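Local coordinates for p-nitrophenyl phosphatase (Pho2) (Archaeoglobus fulgidus, PDB 3QGM), which probably acts as a metal-dependent phosphatase of the haloacid dehalogenase superfamily and binds a calcium ion, at residues A[139-144]-A[177-182]. Sequence-based numbering, arbitrary orientation.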
ATOM      1  N   ARG A 139      10.591  -7.758  -2.665  1.00 26.92           N
ATOM      2  CA  ARG A 139      11.976  -8.131  -2.970  1.00 27.68           C
ATOM      3  C   ARG A 139      12.305  -7.904  -4.443  1.00 27.74           C
ATOM      4  O   ARG A 139      13.378  -7.411  -4.762  1.00 28.80           O
ATOM      5  CB  ARG A 139      12.240  -9.558  -2.518  1.00 27.76           C
ATOM      6  CG  ARG A 139      12.145  -9.658  -0.986  1.00 28.70           C
ATOM      7  CD  ARG A 139      12.348 -11.077  -0.502  1.00 29.85           C
ATOM      8  NE  ARG A 139      12.252 -11.181   0.920  1.00 30.79           N
ATOM      9  CZ  ARG A 139      12.266 -12.324   1.598  1.00 32.44           C
ATOM     10  NH1 ARG A 139      12.388 -13.489   0.959  1.00 28.79           N
ATOM     11  NH2 ARG A 139      12.180 -12.288   2.927  1.00 33.13           N
ATOM     12  N   ALA A 140      11.382  -8.225  -5.337  1.00 27.52           N
ATOM     13  CA  ALA A 140      11.570  -7.941  -6.777  1.00 27.68           C
ATOM     14  C   ALA A 140      11.765  -6.452  -7.077  1.00 28.06           C
ATOM     15  O   ALA A 140      12.620  -6.012  -7.894  1.00 27.34           O
ATOM     16  CB  ALA A 140      10.370  -8.493  -7.564  1.00 26.58           C
ATOM     17  N   CYS A 141      10.979  -5.649  -6.391  1.00 27.78           N
ATOM     18  CA  CYS A 141      10.999  -4.231  -6.617  1.00 28.95           C
ATOM     19  C   CYS A 141      12.360  -3.632  -6.122  1.00 29.00           C
ATOM     20  O   CYS A 141      12.995  -2.862  -6.825  1.00 28.06           O
ATOM     21  CB  CYS A 141       9.786  -3.665  -5.892  1.00 29.49           C
ATOM     22  SG  CYS A 141       9.404  -2.032  -6.291  1.00 33.55           S
ATOM     23  N   LEU A 142      12.820  -4.084  -4.957  1.00 29.63           N
ATOM     24  CA  LEU A 142      14.110  -3.701  -4.379  1.00 29.99           C
ATOM     25  C   LEU A 142      15.320  -4.218  -5.200  1.00 30.78           C
ATOM     26  O   LEU A 142      16.351  -3.585  -5.182  1.00 28.79           O
ATOM     27  CB  LEU A 142      14.266  -4.219  -2.942  1.00 30.05           C
ATOM     28  CG  LEU A 142      13.483  -3.541  -1.801  1.00 30.28           C
ATOM     29  CD1 LEU A 142      13.576  -4.436  -0.599  1.00 28.25           C
ATOM     30  CD2 LEU A 142      14.030  -2.145  -1.486  1.00 29.29           C
ATOM     31  N   ARG A 143      15.183  -5.344  -5.902  1.00 30.78           N
ATOM     32  CA  ARG A 143      16.238  -5.764  -6.842  1.00 32.39           C
ATOM     33  C   ARG A 143      16.384  -4.800  -8.008  1.00 31.91           C
ATOM     34  O   ARG A 143      17.389  -4.786  -8.671  1.00 32.08           O
ATOM     35  CB  ARG A 143      15.979  -7.151  -7.414  1.00 33.05           C
ATOM     36  CG  ARG A 143      16.311  -8.291  -6.508  1.00 36.68           C
ATOM     37  CD  ARG A 143      15.890  -9.570  -7.222  1.00 40.42           C
ATOM     38  NE  ARG A 143      16.627  -9.670  -8.462  1.00 39.96           N
ATOM     39  CZ  ARG A 143      16.184 -10.215  -9.581  1.00 36.96           C
ATOM     40  NH1 ARG A 143      14.953 -10.753  -9.686  1.00 40.06           N
ATOM     41  NH2 ARG A 143      16.996 -10.213 -10.605  1.00 35.46           N
ATOM     42  N   GLY A 144      15.355  -4.025  -8.284  1.00 31.82           N
ATOM     43  CA  GLY A 144      15.453  -2.962  -9.280  1.00 31.45           C
ATOM     44  C   GLY A 144      15.124  -3.398 -10.688  1.00 31.33           C
ATOM     45  O   GLY A 144      15.339  -2.649 -11.639  1.00 31.09           O
ATOM     46  N   THR A 177       9.350   1.370  -0.960  1.00 24.21           N
ATOM     47  CA  THR A 177      10.604   1.348  -1.759  1.00 26.10           C
ATOM     48  C   THR A 177      10.903   2.654  -2.461  1.00 27.07           C
ATOM     49  O   THR A 177      12.018   2.836  -2.919  1.00 28.14           O
ATOM     50  CB  THR A 177      10.574   0.337  -2.894  1.00 26.37           C
ATOM     51  OG1 THR A 177       9.588   0.745  -3.855  1.00 24.51           O
ATOM     52  CG2 THR A 177      10.307  -1.103  -2.424  1.00 25.60           C
ATOM     53  N   GLY A 178       9.902   3.527  -2.602  1.00 28.27           N
ATOM     54  CA  GLY A 178      10.051   4.739  -3.408  1.00 29.19           C
ATOM     55  C   GLY A 178       9.849   4.526  -4.899  1.00 29.24           C
ATOM     56  O   GLY A 178       9.786   5.479  -5.630  1.00 30.12           O
ATOM     57  N   ARG A 179       9.673   3.295  -5.375  1.00 29.60           N
ATOM     58  CA  ARG A 179       9.463   3.062  -6.822  1.00 28.61           C
ATOM     59  C   ARG A 179       7.995   3.081  -7.210  1.00 27.83           C
ATOM     60  O   ARG A 179       7.176   2.355  -6.613  1.00 27.10           O
ATOM     61  CB  ARG A 179       9.994   1.684  -7.248  1.00 28.45           C
ATOM     62  CG  ARG A 179      11.458   1.537  -7.112  1.00 30.82           C
ATOM     63  CD  ARG A 179      11.903   0.294  -7.826  1.00 29.51           C
ATOM     64  NE  ARG A 179      11.753   0.355  -9.275  1.00 28.83           N
ATOM     65  CZ  ARG A 179      11.929  -0.709 -10.078  1.00 29.00           C
ATOM     66  NH1 ARG A 179      12.226  -1.907  -9.590  1.00 28.09           N
ATOM     67  NH2 ARG A 179      11.792  -0.587 -11.374  1.00 27.66           N
ATOM     68  N   GLU A 180       7.674   3.851  -8.239  1.00 27.35           N
ATOM     69  CA  GLU A 180       6.436   3.663  -8.968  1.00 27.70           C
ATOM     70  C   GLU A 180       6.700   2.716 -10.109  1.00 27.34           C
ATOM     71  O   GLU A 180       7.861   2.441 -10.426  1.00 28.30           O
ATOM     72  CB  GLU A 180       5.961   4.992  -9.532  1.00 28.55           C
ATOM     73  CG  GLU A 180       5.710   6.007  -8.430  1.00 32.24           C
ATOM     74  CD  GLU A 180       5.196   7.272  -8.979  1.00 35.05           C
ATOM     75  OE1 GLU A 180       3.989   7.310  -9.306  1.00 39.01           O
ATOM     76  OE2 GLU A 180       6.009   8.183  -9.132  1.00 37.23           O
ATOM     77  N   PRO A 181       5.647   2.234 -10.764  1.00 26.38           N
ATOM     78  CA  PRO A 181       5.943   1.403 -11.935  1.00 27.56           C
ATOM     79  C   PRO A 181       6.738   2.151 -13.010  1.00 28.02           C
ATOM     80  O   PRO A 181       6.535   3.375 -13.204  1.00 25.88           O
ATOM     81  CB  PRO A 181       4.539   1.023 -12.455  1.00 26.91           C
ATOM     82  CG  PRO A 181       3.676   1.096 -11.240  1.00 27.28           C
ATOM     83  CD  PRO A 181       4.208   2.312 -10.498  1.00 27.06           C
ATOM     84  N   ASP A 182       7.629   1.433 -13.706  1.00 29.24           N
ATOM     85  CA  ASP A 182       8.316   1.998 -14.903  1.00 28.68           C
ATOM     86  C   ASP A 182       7.297   2.312 -16.007  1.00 29.20           C
ATOM     87  O   ASP A 182       7.409   3.313 -16.726  1.00 28.51           O
ATOM     88  CB  ASP A 182       9.397   1.016 -15.417  1.00 29.37           C
ATOM     89  CG  ASP A 182      10.509   0.768 -14.368  1.00 31.05           C
ATOM     90  OD1 ASP A 182      10.964   1.768 -13.785  1.00 32.83           O
ATOM     91  OD2 ASP A 182      10.926  -0.380 -14.121  1.00 29.34           O
TER
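Arg179 reaches from the loop behind helix 167-177 to the carbonyl of Cys141 in the last turn of helix 131-143, donating to a helix C-terminus that Gly144 closes with a Schellman motif. Gly144, with positive phi, returns its N to Cys141 O (3.0 Å) and, weakly, to Ala140 O. The polar part of the contact uses the same Cys141 oxygen: Arg179 NH1 donates to Cys141 O over 3.0 Å, in the carbonyl plane on a lone pair, and the oxygen lies only 6° out of the guanidinium plane. Cys141 O is thus gripped by two N-H donors. NH1 also bonds to Ile145 O, while NH2 forms a salt bridge with Asp182 OD2 at 2.9 Å; Asp182 in turn accepts from Tyr147 N on strand 146-149. The guanidinium is held on both terminal nitrogens, which should restrain its rotation, and a bend at chi3 (67°) folds the chain toward the helix end. Packing contacts complete the join between helix 131-143 and the loop leading to strand 183-184, beside the five-stranded parallel sheet and away from the metal site. Cys141 SG, anti to its own N (chi1 -168°), lies 3.7 Å from both Arg179 CD and Thr177 OG1. Leu142 CD2 lies 4.0 Å from Thr177 CG2, the side chains meeting at a slant; Leu142 also packs on Pro162 of the second subunit. In an ST turn, Thr177 OG1, hydrogen-bonded to Leu173 O, accepts from Arg179 N at 3.0 Å.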